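Long-range contacts in MHP1 (Microbacterium liquefaciens, PDB 2JLN), which takes up 5-aryl-substituted hydantoins across the membrane by sodium-dependent symport, preferring 5-indolylmethyl and 5-benzyl hydantoin and the L isomer: residues L75-Q80 with A248-A253; G87-V92 with I227-K232; R388-D393 with L454-E459; A416-V421 with I435-L440. All coordinates share one frame; numbering follows the deposited sequence.

Contact 1: L75-Q80 with A248-A253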
loop_
_atom_site.group_PDB
_atom_site.type_symbol
_atom_site.label_atom_id
_atom_site.label_comp_id
_atom_site.label_asym_id
_atom_site.label_seq_id
_atom_site.Cartn_x
_atom_site.Cartn_y
_atom_site.Cartn_z
ATOM N N LEU A 75 -5.393 -7.424 9.079
ATOM C CA LEU A 75 -4.988 -6.066 9.458
ATOM C C LEU A 75 -5.833 -5.009 8.752
ATOM O O LEU A 75 -6.153 -3.969 9.346
ATOM C CB LEU A 75 -3.516 -5.810 9.128
ATOM C CG LEU A 75 -2.492 -6.036 10.242
ATOM C CD1 LEU A 75 -1.055 -5.821 9.739
ATOM C CD2 LEU A 75 -2.789 -5.111 11.414
ATOM N N LEU A 76 -6.181 -5.280 7.485
ATOM C CA LEU A 76 -7.005 -4.394 6.652
ATOM C C LEU A 76 -8.411 -4.251 7.219
ATOM O O LEU A 76 -8.919 -3.136 7.339
ATOM C CB LEU A 76 -7.055 -4.893 5.206
ATOM C CG LEU A 76 -5.763 -4.616 4.421
ATOM C CD1 LEU A 76 -5.663 -5.398 3.132
ATOM C CD2 LEU A 76 -5.644 -3.159 4.131
ATOM N N PHE A 77 -9.024 -5.375 7.585
ATOM C CA PHE A 77 -10.309 -5.379 8.276
ATOM C C PHE A 77 -10.371 -4.294 9.359
ATOM O O PHE A 77 -11.417 -3.680 9.541
ATOM C CB PHE A 77 -10.558 -6.758 8.883
ATOM C CG PHE A 77 -11.870 -6.892 9.619
ATOM C CD1 PHE A 77 -11.921 -6.782 11.002
ATOM C CD2 PHE A 77 -13.047 -7.171 8.937
ATOM C CE1 PHE A 77 -13.132 -6.923 11.690
ATOM C CE2 PHE A 77 -14.262 -7.320 9.616
ATOM C CZ PHE A 77 -14.301 -7.196 10.992
ATOM N N PHE A 78 -9.263 -4.044 10.058
ATOM C CA PHE A 78 -9.251 -3.049 11.134
ATOM C C PHE A 78 -8.805 -1.629 10.711
ATOM O O PHE A 78 -9.410 -0.634 11.117
ATOM C CB PHE A 78 -8.417 -3.523 12.335
ATOM C CG PHE A 78 -9.002 -4.687 13.052
ATOM C CD1 PHE A 78 -8.406 -5.936 12.987
ATOM C CD2 PHE A 78 -10.152 -4.551 13.788
ATOM C CE1 PHE A 78 -8.950 -7.043 13.660
ATOM C CE2 PHE A 78 -10.705 -5.657 14.464
ATOM C CZ PHE A 78 -10.100 -6.903 14.394
ATOM N N THR A 79 -7.750 -1.513 9.913
ATOM C CA THR A 79 -7.241 -0.186 9.567
ATOM C C THR A 79 -8.100 0.540 8.527
ATOM O O THR A 79 -7.900 1.726 8.288
ATOM C CB THR A 79 -5.807 -0.258 9.049
ATOM O OG1 THR A 79 -5.806 -0.868 7.757
ATOM C CG2 THR A 79 -4.949 -1.069 9.991
ATOM N N GLN A 80 -9.049 -0.159 7.905
ATOM C CA GLN A 80 -9.815 0.431 6.805
ATOM C C GLN A 80 -11.207 0.866 7.247
ATOM O O GLN A 80 -11.940 1.519 6.480
ATOM C CB GLN A 80 -9.998 -0.584 5.680
ATOM C CG GLN A 80 -11.006 -1.659 6.070
ATOM C CD GLN A 80 -11.399 -2.596 4.936
ATOM O OE1 GLN A 80 -12.436 -3.290 5.019
ATOM N NE2 GLN A 80 -10.583 -2.628 3.869
ATOM N N ALA A 248 -20.299 -5.330 6.543
ATOM C CA ALA A 248 -19.764 -4.449 5.489
ATOM C C ALA A 248 -18.239 -4.463 5.485
ATOM O O ALA A 248 -17.617 -4.669 4.444
ATOM C CB ALA A 248 -20.264 -3.047 5.658
ATOM N N ASP A 249 -17.650 -4.246 6.655
ATOM C CA ASP A 249 -16.217 -4.429 6.829
ATOM C C ASP A 249 -15.705 -5.790 6.348
ATOM O O ASP A 249 -14.666 -5.863 5.704
ATOM C CB ASP A 249 -15.833 -4.265 8.293
ATOM C CG ASP A 249 -15.791 -2.808 8.735
ATOM O OD1 ASP A 249 -15.795 -1.916 7.851
ATOM O OD2 ASP A 249 -15.741 -2.566 9.978
ATOM N N ALA A 250 -16.421 -6.861 6.681
ATOM C CA ALA A 250 -15.997 -8.226 6.340
ATOM C C ALA A 250 -16.112 -8.540 4.844
ATOM O O ALA A 250 -15.280 -9.246 4.281
ATOM C CB ALA A 250 -16.786 -9.227 7.138
ATOM N N ARG A 251 -17.155 -8.022 4.205
ATOM C CA ARG A 251 -17.367 -8.222 2.775
ATOM C C ARG A 251 -16.281 -7.549 1.945
ATOM O O ARG A 251 -15.868 -8.087 0.935
ATOM C CB ARG A 251 -18.731 -7.672 2.376
ATOM C CG ARG A 251 -19.241 -8.129 1.018
ATOM C CD ARG A 251 -20.788 -8.172 1.023
ATOM N NE ARG A 251 -21.359 -7.158 1.923
ATOM C CZ ARG A 251 -22.651 -7.067 2.236
ATOM N NH1 ARG A 251 -23.515 -7.943 1.718
ATOM N NH2 ARG A 251 -23.076 -6.107 3.066
ATOM N N TYR A 252 -15.827 -6.372 2.368
ATOM C CA TYR A 252 -14.681 -5.702 1.737
ATOM C C TYR A 252 -13.312 -6.422 1.949
ATOM O O TYR A 252 -12.553 -6.655 0.993
ATOM C CB TYR A 252 -14.622 -4.224 2.181
ATOM C CG TYR A 252 -15.557 -3.351 1.374
ATOM C CD1 TYR A 252 -16.673 -2.736 1.961
ATOM C CD2 TYR A 252 -15.350 -3.187 0.009
ATOM C CE1 TYR A 252 -17.527 -1.977 1.212
ATOM C CE2 TYR A 252 -16.200 -2.442 -0.747
ATOM C CZ TYR A 252 -17.285 -1.835 -0.153
ATOM O OH TYR A 252 -18.108 -1.075 -0.962
ATOM N N ALA A 253 -12.996 -6.760 3.200
ATOM C CA ALA A 253 -11.812 -7.559 3.489
ATOM C C ALA A 253 -11.825 -8.857 2.684
ATOM O O ALA A 253 -10.787 -9.286 2.203
ATOM C CB ALA A 253 -11.693 -7.852 4.973
#
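Phe-77 and Gln-80 both reach across to one turn of helix 242-278, the first with apolar contacts, the second with an amide whose OE1 makes no hydrogen bond to residues 248-253. The apolar part belongs to Phe-77. Its CG lies anti to the backbone N (chi1 -179°), which carries the ring out to the partner backbone, where CE2 comes 3.7 Å from Asp-249 CB and 4.0 Å from Ala-250 CB. The ring meets Ala-250 N and Ala-253 CB with its edge, and Phe-77 CB stands 4.2 Å from Ala-253 CB. Were Phe-77 replaced by an alanine, a gap is likely to open beside Asp-249 CB and Ala-250, with the ring's edge contacts lost.

Among the polar groups, Gln-80 OE1 rests 3.5 Å from Asp-249 O, two acceptors without a bond, and 3.7 Å from Tyr-252 CB. The hydrogen bonds are made to residues just past the segment ends, Gln-80 NE2 to Gln-256 OE1 and Asp-249 OD2 to Ser-81 OG; Tyr-252 OH bonds Lys-235 O.

The two axes pass 9.2 Å apart at 136°, roughly antiparallel. Helix 29-40 packs against Leu-76 and Tyr-252, while helix 429-448 touches Leu-75 on helix 58-79.

Contact 2: G87-V92 with I227-K232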
loop_
_atom_site.group_PDB
_atom_site.type_symbol
_atom_site.label_atom_id
_atom_site.label_comp_id
_atom_site.label_asym_id
_atom_site.label_seq_id
_atom_site.Cartn_x
_atom_site.Cartn_y
_atom_site.Cartn_z
ATOM N N GLY A 87 -15.684 8.410 5.145
ATOM C CA GLY A 87 -15.092 8.991 3.956
ATOM C C GLY A 87 -13.808 9.808 4.084
ATOM O O GLY A 87 -13.529 10.588 3.194
ATOM N N ILE A 88 -13.005 9.622 5.136
ATOM C CA ILE A 88 -11.825 10.476 5.370
ATOM C C ILE A 88 -10.452 9.969 4.891
ATOM O O ILE A 88 -10.253 8.778 4.713
ATOM C CB ILE A 88 -11.703 10.913 6.865
ATOM C CG1 ILE A 88 -11.696 9.719 7.807
ATOM C CG2 ILE A 88 -12.823 11.868 7.264
ATOM C CD1 ILE A 88 -11.429 10.110 9.257
ATOM N N ASN A 89 -9.533 10.918 4.686
ATOM C CA ASN A 89 -8.067 10.742 4.470
ATOM C C ASN A 89 -7.348 9.922 5.483
ATOM O O ASN A 89 -7.789 9.842 6.629
ATOM C CB ASN A 89 -7.363 12.083 4.722
ATOM C CG ASN A 89 -6.910 12.739 3.493
ATOM O OD1 ASN A 89 -6.968 12.154 2.425
ATOM N ND2 ASN A 89 -6.459 13.976 3.618
ATOM N N PHE A 90 -6.162 9.450 5.104
ATOM C CA PHE A 90 -5.149 9.004 6.069
ATOM C C PHE A 90 -4.577 10.196 6.875
ATOM O O PHE A 90 -4.632 10.226 8.114
ATOM C CB PHE A 90 -4.016 8.269 5.346
ATOM C CG PHE A 90 -2.840 7.951 6.226
ATOM C CD1 PHE A 90 -1.667 8.697 6.146
ATOM C CD2 PHE A 90 -2.903 6.918 7.142
ATOM C CE1 PHE A 90 -0.591 8.422 6.949
ATOM C CE2 PHE A 90 -1.826 6.633 7.949
ATOM C CZ PHE A 90 -0.671 7.391 7.842
ATOM N N THR A 91 -4.051 11.191 6.165
ATOM C CA THR A 91 -3.400 12.316 6.816
ATOM C C THR A 91 -4.318 13.020 7.807
ATOM O O THR A 91 -3.890 13.385 8.908
ATOM C CB THR A 91 -2.895 13.328 5.792
ATOM O OG1 THR A 91 -2.060 12.663 4.834
ATOM C CG2 THR A 91 -2.085 14.398 6.473
ATOM N N VAL A 92 -5.579 13.215 7.412
ATOM C CA VAL A 92 -6.608 13.793 8.297
ATOM C C VAL A 92 -6.966 12.927 9.523
ATOM O O VAL A 92 -7.086 13.448 10.639
ATOM C CB VAL A 92 -7.903 14.116 7.522
ATOM C CG1 VAL A 92 -9.094 14.187 8.475
ATOM C CG2 VAL A 92 -7.742 15.407 6.769
ATOM N N ILE A 227 -4.536 2.571 3.673
ATOM C CA ILE A 227 -5.573 2.371 2.663
ATOM C C ILE A 227 -6.587 3.509 2.626
ATOM O O ILE A 227 -7.096 3.797 1.562
ATOM C CB ILE A 227 -6.358 1.029 2.743
ATOM C CG1 ILE A 227 -6.169 0.370 4.084
ATOM C CG2 ILE A 227 -5.973 0.089 1.588
ATOM C CD1 ILE A 227 -6.702 1.169 5.173
ATOM N N HIS A 228 -6.891 4.153 3.748
ATOM C CA HIS A 228 -7.839 5.263 3.713
ATOM C C HIS A 228 -7.914 5.919 2.330
ATOM O O HIS A 228 -9.000 6.177 1.798
ATOM C CB HIS A 228 -7.447 6.370 4.672
ATOM C CG HIS A 228 -7.323 5.943 6.091
ATOM N ND1 HIS A 228 -6.329 5.100 6.528
ATOM C CD2 HIS A 228 -8.034 6.295 7.187
ATOM C CE1 HIS A 228 -6.438 4.939 7.835
ATOM N NE2 HIS A 228 -7.465 5.651 8.257
ATOM N N ASP A 229 -6.755 6.208 1.753
ATOM C CA ASP A 229 -6.742 7.019 0.550
ATOM C C ASP A 229 -7.413 6.340 -0.675
ATOM O O ASP A 229 -7.749 6.986 -1.651
ATOM C CB ASP A 229 -5.324 7.568 0.307
ATOM C CG ASP A 229 -4.794 8.396 1.525
ATOM O OD1 ASP A 229 -5.628 8.756 2.394
ATOM O OD2 ASP A 229 -3.563 8.695 1.635
ATOM N N ILE A 230 -7.669 5.044 -0.588
ATOM C CA ILE A 230 -8.369 4.306 -1.640
ATOM C C ILE A 230 -9.818 3.977 -1.254
ATOM O O ILE A 230 -10.740 4.088 -2.041
ATOM C CB ILE A 230 -7.670 2.965 -1.907
ATOM C CG1 ILE A 230 -6.213 3.192 -2.287
ATOM C CG2 ILE A 230 -8.391 2.193 -2.984
ATOM C CD1 ILE A 230 -5.556 1.978 -2.915
ATOM N N VAL A 231 -9.992 3.583 -0.011
ATOM C CA VAL A 231 -11.189 2.932 0.455
ATOM C C VAL A 231 -12.227 3.894 1.051
ATOM O O VAL A 231 -13.385 3.516 1.260
ATOM C CB VAL A 231 -10.762 1.855 1.442
ATOM C CG1 VAL A 231 -11.411 2.045 2.786
ATOM C CG2 VAL A 231 -10.991 0.506 0.834
ATOM N N LYS A 232 -11.813 5.135 1.303
ATOM C CA LYS A 232 -12.732 6.233 1.602
ATOM C C LYS A 232 -13.650 6.454 0.421
ATOM O O LYS A 232 -14.506 7.316 0.463
ATOM C CB LYS A 232 -11.958 7.536 1.796
ATOM C CG LYS A 232 -11.422 8.062 0.482
ATOM C CD LYS A 232 -10.650 9.345 0.619
ATOM C CE LYS A 232 -10.339 9.926 -0.767
ATOM N NZ LYS A 232 -10.865 11.320 -0.918
#
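Phe-90 meets His-228 and Asp-229 in a buried contact between two turns: the loop leading from helix 81-86 into helix 90-93, and the one-turn helix 228-231. A single hydrogen bond crosses it. Phe-90 N donates to Asp-229 OD1 at 2.8 Å and 163°, and OD1 accepts with its syn lone pair. Asn-89 holds the N-cap position but makes no capping bond with its side chain, and it is a carboxylate from far along the chain that receives this N-H at the start of helix 90-93.

His-228 packs beside it. With CG beside the backbone N (chi1 -58°), its ring takes a CH-pi contact from Phe-90 CA, which stands over one face 4.1 Å from the His-228 centroid. The two rings form an offset edge-to-face pair, Phe-90's edge toward the face of His-228, centroids 5.8 Å apart.

In this LeuT-type fold, residues 227-232 continue from the end of transmembrane helix 6, which is interrupted between helices 209-217 and 221-224. Asp-229 OD2 bonds Ser-321 on helix 314-329, the helix that carries Asn-318, which probably binds substrate; the Asp-229 and Asn-318 side chains are about 11 Å apart. Toward Gly-87, Lys-232 CB lies 3.6 Å from Ile-88 O and 3.7 Å from Gly-87 O.

Contact 3: R388-D393 with L454-E459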
loop_
_atom_site.group_PDB
_atom_site.type_symbol
_atom_site.label_atom_id
_atom_site.label_comp_id
_atom_site.label_asym_id
_atom_site.label_seq_id
_atom_site.Cartn_x
_atom_site.Cartn_y
_atom_site.Cartn_z
ATOM N N ARG A 388 -16.530 6.740 18.086
ATOM C CA ARG A 388 -17.288 7.971 18.225
ATOM C C ARG A 388 -16.400 9.202 17.954
ATOM O O ARG A 388 -15.683 9.680 18.830
ATOM C CB ARG A 388 -17.956 8.014 19.606
ATOM C CG ARG A 388 -18.975 9.122 19.797
ATOM C CD ARG A 388 -20.070 8.716 20.771
ATOM N NE ARG A 388 -19.691 8.886 22.176
ATOM C CZ ARG A 388 -19.835 10.024 22.866
ATOM N NH1 ARG A 388 -20.340 11.114 22.280
ATOM N NH2 ARG A 388 -19.473 10.082 24.150
ATOM N N ILE A 389 -16.451 9.718 16.731
ATOM C CA ILE A 389 -15.515 10.761 16.341
ATOM C C ILE A 389 -16.197 12.065 15.912
ATOM O O ILE A 389 -17.397 12.078 15.614
ATOM C CB ILE A 389 -14.650 10.263 15.218
ATOM C CG1 ILE A 389 -15.380 10.371 13.896
ATOM C CG2 ILE A 389 -14.305 8.823 15.451
ATOM C CD1 ILE A 389 -14.441 10.284 12.753
ATOM N N SER A 390 -15.441 13.162 15.883
ATOM C CA SER A 390 -16.016 14.455 15.525
ATOM C C SER A 390 -15.412 15.063 14.259
ATOM O O SER A 390 -14.440 15.790 14.338
ATOM C CB SER A 390 -15.893 15.439 16.692
ATOM O OG SER A 390 -16.364 16.725 16.337
ATOM N N LEU A 391 -15.991 14.799 13.095
ATOM C CA LEU A 391 -15.494 15.463 11.895
ATOM C C LEU A 391 -15.287 16.973 12.080
ATOM O O LEU A 391 -14.303 17.533 11.613
ATOM C CB LEU A 391 -16.404 15.225 10.702
ATOM C CG LEU A 391 -16.779 13.811 10.303
ATOM C CD1 LEU A 391 -17.043 13.810 8.833
ATOM C CD2 LEU A 391 -15.684 12.882 10.601
ATOM N N HIS A 392 -16.212 17.638 12.753
ATOM C CA HIS A 392 -16.100 19.086 12.946
ATOM C C HIS A 392 -14.698 19.470 13.397
ATOM O O HIS A 392 -14.091 20.415 12.873
ATOM C CB HIS A 392 -17.144 19.561 13.973
ATOM C CG HIS A 392 -17.074 21.023 14.300
ATOM N ND1 HIS A 392 -17.540 22.004 13.443
ATOM C CD2 HIS A 392 -16.620 21.670 15.403
ATOM C CE1 HIS A 392 -17.361 23.188 13.999
ATOM N NE2 HIS A 392 -16.796 23.015 15.184
ATOM N N ASP A 393 -14.181 18.726 14.365
ATOM C CA ASP A 393 -12.932 19.110 15.010
ATOM C C ASP A 393 -11.683 18.700 14.243
ATOM O O ASP A 393 -10.626 19.272 14.473
ATOM C CB ASP A 393 -12.871 18.591 16.450
ATOM C CG ASP A 393 -14.014 19.127 17.322
ATOM O OD1 ASP A 393 -15.195 18.906 16.953
ATOM O OD2 ASP A 393 -13.729 19.752 18.379
ATOM N N LEU A 454 -12.451 13.707 25.329
ATOM C CA LEU A 454 -12.364 12.694 24.278
ATOM C C LEU A 454 -13.525 12.766 23.298
ATOM O O LEU A 454 -13.475 12.128 22.234
ATOM C CB LEU A 454 -12.356 11.284 24.864
ATOM C CG LEU A 454 -11.204 10.822 25.749
ATOM C CD1 LEU A 454 -11.381 9.349 26.097
ATOM C CD2 LEU A 454 -9.854 11.102 25.095
ATOM N N PHE A 455 -14.586 13.498 23.646
ATOM C CA PHE A 455 -15.735 13.612 22.730
ATOM C C PHE A 455 -16.153 15.059 22.594
ATOM O O PHE A 455 -15.664 15.902 23.335
ATOM C CB PHE A 455 -16.896 12.709 23.159
ATOM C CG PHE A 455 -16.492 11.274 23.353
ATOM C CD1 PHE A 455 -16.080 10.818 24.595
ATOM C CD2 PHE A 455 -16.483 10.389 22.289
ATOM C CE1 PHE A 455 -15.682 9.511 24.782
ATOM C CE2 PHE A 455 -16.088 9.067 22.470
ATOM C CZ PHE A 455 -15.691 8.626 23.721
ATOM N N SER A 456 -17.009 15.369 21.627
ATOM C CA SER A 456 -17.400 16.767 21.447
ATOM C C SER A 456 -18.845 16.960 20.994
ATOM O O SER A 456 -19.441 16.091 20.347
ATOM C CB SER A 456 -16.420 17.519 20.529
ATOM O OG SER A 456 -16.946 17.759 19.237
ATOM N N GLU A 457 -19.411 18.104 21.354
ATOM C CA GLU A 457 -20.784 18.392 20.983
ATOM C C GLU A 457 -20.948 18.530 19.465
ATOM O O GLU A 457 -21.989 18.156 18.908
ATOM C CB GLU A 457 -21.267 19.660 21.679
ATOM C CG GLU A 457 -21.161 19.601 23.184
ATOM C CD GLU A 457 -22.149 20.534 23.878
ATOM O OE1 GLU A 457 -22.153 21.756 23.577
ATOM O OE2 GLU A 457 -22.919 20.036 24.733
ATOM N N ALA A 458 -19.922 19.060 18.799
ATOM C CA ALA A 458 -20.033 19.373 17.383
ATOM C C ALA A 458 -20.145 18.093 16.575
ATOM O O ALA A 458 -20.353 18.115 15.357
ATOM C CB ALA A 458 -18.847 20.214 16.925
ATOM N N GLU A 459 -20.024 16.967 17.263
ATOM C CA GLU A 459 -20.089 15.690 16.585
ATOM C C GLU A 459 -21.475 15.389 16.047
ATOM O O GLU A 459 -21.704 14.357 15.413
ATOM C CB GLU A 459 -19.673 14.583 17.519
ATOM C CG GLU A 459 -20.750 14.122 18.418
ATOM C CD GLU A 459 -20.575 12.660 18.723
ATOM O OE1 GLU A 459 -20.671 11.847 17.760
ATOM O OE2 GLU A 459 -20.317 12.337 19.915
#
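Arg-388 lays its whole side chain along Phe-455 and Glu-459. CB lies off the edge of the ring, 3.6 Å from Phe-455 CE2, and CG touches both Phe-455 CD2 and Glu-459 OE2. CD still lies near Glu-459 OE2. The bend at chi3 (82°) then turns the end of the chain flat onto the ring: NE sits over Phe-455 CD2 at 3.5 Å, and CZ is 3.8 Å from the Phe-455 centroid with the planes only 4° apart, a cation-pi stack in which NH2 reaches above Phe-455 CG. Arg-388 NH1 goes to Glu-459 OE2 at 2.7 Å, in a salt bridge whose hydrogen bond is bent (130°), meeting OE2 nearly along its C-O axis and tilted out of the guanidinium plane.

A second cluster holds the turn at the other end. Asp-393 OD1 takes two hydroxyl bonds from the same face of its carboxylate, from Ser-390 OG at 2.6 Å and from Ser-456 OG at 3.1 Å, while OD2 accepts from Ile-400 N. With an alanine here, both serine hydroxyls and Ile-400 N would probably lose the carboxylate they bond, leaving Ser-456 OG less firmly held.

These three donors would probably stabilise Asp-393 as a carboxylate, while Glu-459 may partly neutralise the exposed Arg-388.

Contact 4: A416-V421 with I435-L440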
loop_
_atom_site.group_PDB
_atom_site.type_symbol
_atom_site.label_atom_id
_atom_site.label_comp_id
_atom_site.label_asym_id
_atom_site.label_seq_id
_atom_site.Cartn_x
_atom_site.Cartn_y
_atom_site.Cartn_z
ATOM N N ALA A 416 7.418 6.212 20.971
ATOM C CA ALA A 416 8.823 5.954 21.326
ATOM C C ALA A 416 8.993 4.663 22.112
ATOM O O ALA A 416 9.639 3.738 21.637
ATOM C CB ALA A 416 9.386 7.103 22.096
ATOM N N VAL A 417 8.397 4.601 23.304
ATOM C CA VAL A 417 8.426 3.379 24.113
ATOM C C VAL A 417 8.176 2.093 23.303
ATOM O O VAL A 417 8.907 1.112 23.464
ATOM C CB VAL A 417 7.444 3.427 25.320
ATOM C CG1 VAL A 417 7.192 2.003 25.888
ATOM C CG2 VAL A 417 7.945 4.401 26.401
ATOM N N ALA A 418 7.157 2.089 22.439
ATOM C CA ALA A 418 6.829 0.882 21.665
ATOM C C ALA A 418 7.864 0.529 20.580
ATOM O O ALA A 418 8.125 -0.650 20.333
ATOM C CB ALA A 418 5.425 0.958 21.077
ATOM N N LEU A 419 8.465 1.531 19.942
ATOM C CA LEU A 419 9.528 1.260 18.965
ATOM C C LEU A 419 10.740 0.561 19.644
ATOM O O LEU A 419 11.314 -0.380 19.107
ATOM C CB LEU A 419 9.958 2.560 18.281
ATOM C CG LEU A 419 10.036 2.659 16.759
ATOM C CD1 LEU A 419 10.772 3.942 16.358
ATOM C CD2 LEU A 419 10.691 1.456 16.163
ATOM N N ALA A 420 11.115 1.023 20.835
ATOM C CA ALA A 420 12.161 0.370 21.616
ATOM C C ALA A 420 11.811 -1.089 21.921
ATOM O O ALA A 420 12.475 -1.983 21.409
ATOM C CB ALA A 420 12.432 1.129 22.883
ATOM N N VAL A 421 10.787 -1.336 22.737
ATOM C CA VAL A 421 10.302 -2.715 22.963
ATOM C C VAL A 421 10.291 -3.578 21.676
ATOM O O VAL A 421 10.418 -4.805 21.721
ATOM C CB VAL A 421 8.862 -2.735 23.558
ATOM C CG1 VAL A 421 8.230 -4.127 23.420
ATOM C CG2 VAL A 421 8.867 -2.278 25.002
ATOM N N ILE A 435 1.425 -4.434 18.311
ATOM C CA ILE A 435 0.855 -5.002 19.531
ATOM C C ILE A 435 1.221 -4.206 20.802
ATOM O O ILE A 435 0.415 -4.071 21.724
ATOM C CB ILE A 435 1.313 -6.458 19.728
ATOM C CG1 ILE A 435 0.699 -7.368 18.672
ATOM C CG2 ILE A 435 0.939 -6.935 21.112
ATOM C CD1 ILE A 435 -0.747 -7.722 18.921
ATOM N N ALA A 436 2.449 -3.699 20.858
ATOM C CA ALA A 436 2.884 -2.889 21.990
ATOM C C ALA A 436 2.174 -1.508 22.023
ATOM O O ALA A 436 1.631 -1.085 23.059
ATOM C CB ALA A 436 4.385 -2.723 21.945
ATOM N N ALA A 437 2.192 -0.815 20.885
ATOM C CA ALA A 437 1.561 0.489 20.770
ATOM C C ALA A 437 0.083 0.373 21.061
ATOM O O ALA A 437 -0.471 1.151 21.832
ATOM C CB ALA A 437 1.775 1.061 19.404
ATOM N N LEU A 438 -0.562 -0.604 20.447
ATOM C CA LEU A 438 -1.978 -0.836 20.716
ATOM C C LEU A 438 -2.249 -0.873 22.228
ATOM O O LEU A 438 -3.013 -0.055 22.735
ATOM C CB LEU A 438 -2.444 -2.115 20.026
ATOM C CG LEU A 438 -3.919 -2.373 19.790
ATOM C CD1 LEU A 438 -4.106 -3.610 18.896
ATOM C CD2 LEU A 438 -4.535 -2.588 21.127
ATOM N N LEU A 439 -1.590 -1.772 22.956
ATOM C CA LEU A 439 -1.838 -1.904 24.399
ATOM C C LEU A 439 -1.463 -0.683 25.294
ATOM O O LEU A 439 -2.228 -0.331 26.186
ATOM C CB LEU A 439 -1.259 -3.218 24.950
ATOM C CG LEU A 439 -1.930 -4.488 24.396
ATOM C CD1 LEU A 439 -1.053 -5.727 24.549
ATOM C CD2 LEU A 439 -3.305 -4.727 24.983
ATOM N N LEU A 440 -0.330 -0.021 25.068
ATOM C CA LEU A 440 0.009 1.133 25.903
ATOM C C LEU A 440 -0.883 2.366 25.673
ATOM O O LEU A 440 -1.046 3.197 26.573
ATOM C CB LEU A 440 1.465 1.535 25.717
ATOM C CG LEU A 440 2.493 0.409 25.706
ATOM C CD1 LEU A 440 3.919 1.001 25.589
ATOM C CD2 LEU A 440 2.359 -0.526 26.945
#
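Ala-436 O accepts the backbone N-H of Leu-440 at 3.0 Å, and this turn of helix 429-448 supplies much of the surface that meets residues 416-421. No hydrogen bond crosses between the two segments; everything between them is apolar packing, and most of it gathers round one methyl group. Ala-418 CB points into the partner helix and settles between two neighbouring alanines, 3.9 Å from Ala-436 CB and 4.0 Å from Ala-437 CB, with Ala-437 N 3.7 Å away. Such small side chains let the backbones come close: Ala-418 CA and Ala-437 CA are 5.4 Å apart, and the axes of the two segments approach to 8.7 Å.

Larger residues flank this alanine patch. Val-417 sends CG1, anti to its own backbone N (chi1 163°), across to Leu-440 CD1 at 3.4 Å, the two side chains crossing at about a right angle. One turn further on, Val-421 CG1 makes a looser contact with Ala-436 CB at 4.4 Å. Val-417 and Val-421 lie on the surface and may face lipid, whereas Ala-418 and Ala-437 are buried.

With N-to-C directions 145° apart, the segments form a roughly antiparallel helical hairpin made of transmembrane helices 11 and 12, the last two of the protein, joined by a short turn. Helix 371-384 packs against helix 429-448: Pro-372 and Ile-376 touch Ala-437, and Leu-383 touches Leu-438.

In the fold
Contacts 1 and 2 form one buried cluster, their centres about 13 Å apart, and they touch where Thr-79 and Gln-80 pack on Ile-227. Along the chain, both segments of contact 2 fall between those of contact 1, and likewise contact 4 falls between the segments of contact 3, so two enclosed pairs follow in series. Helix 429-448 carries residues 435-440 of contact 4 and touches Leu-75 of contact 1, and the chain leaving it leads to residues 454-459 of contact 3. Contacts 3 and 4 lie about 27 Å apart, centre to centre. They hold the later chain at the periphery, touching neither the buried cluster nor each other.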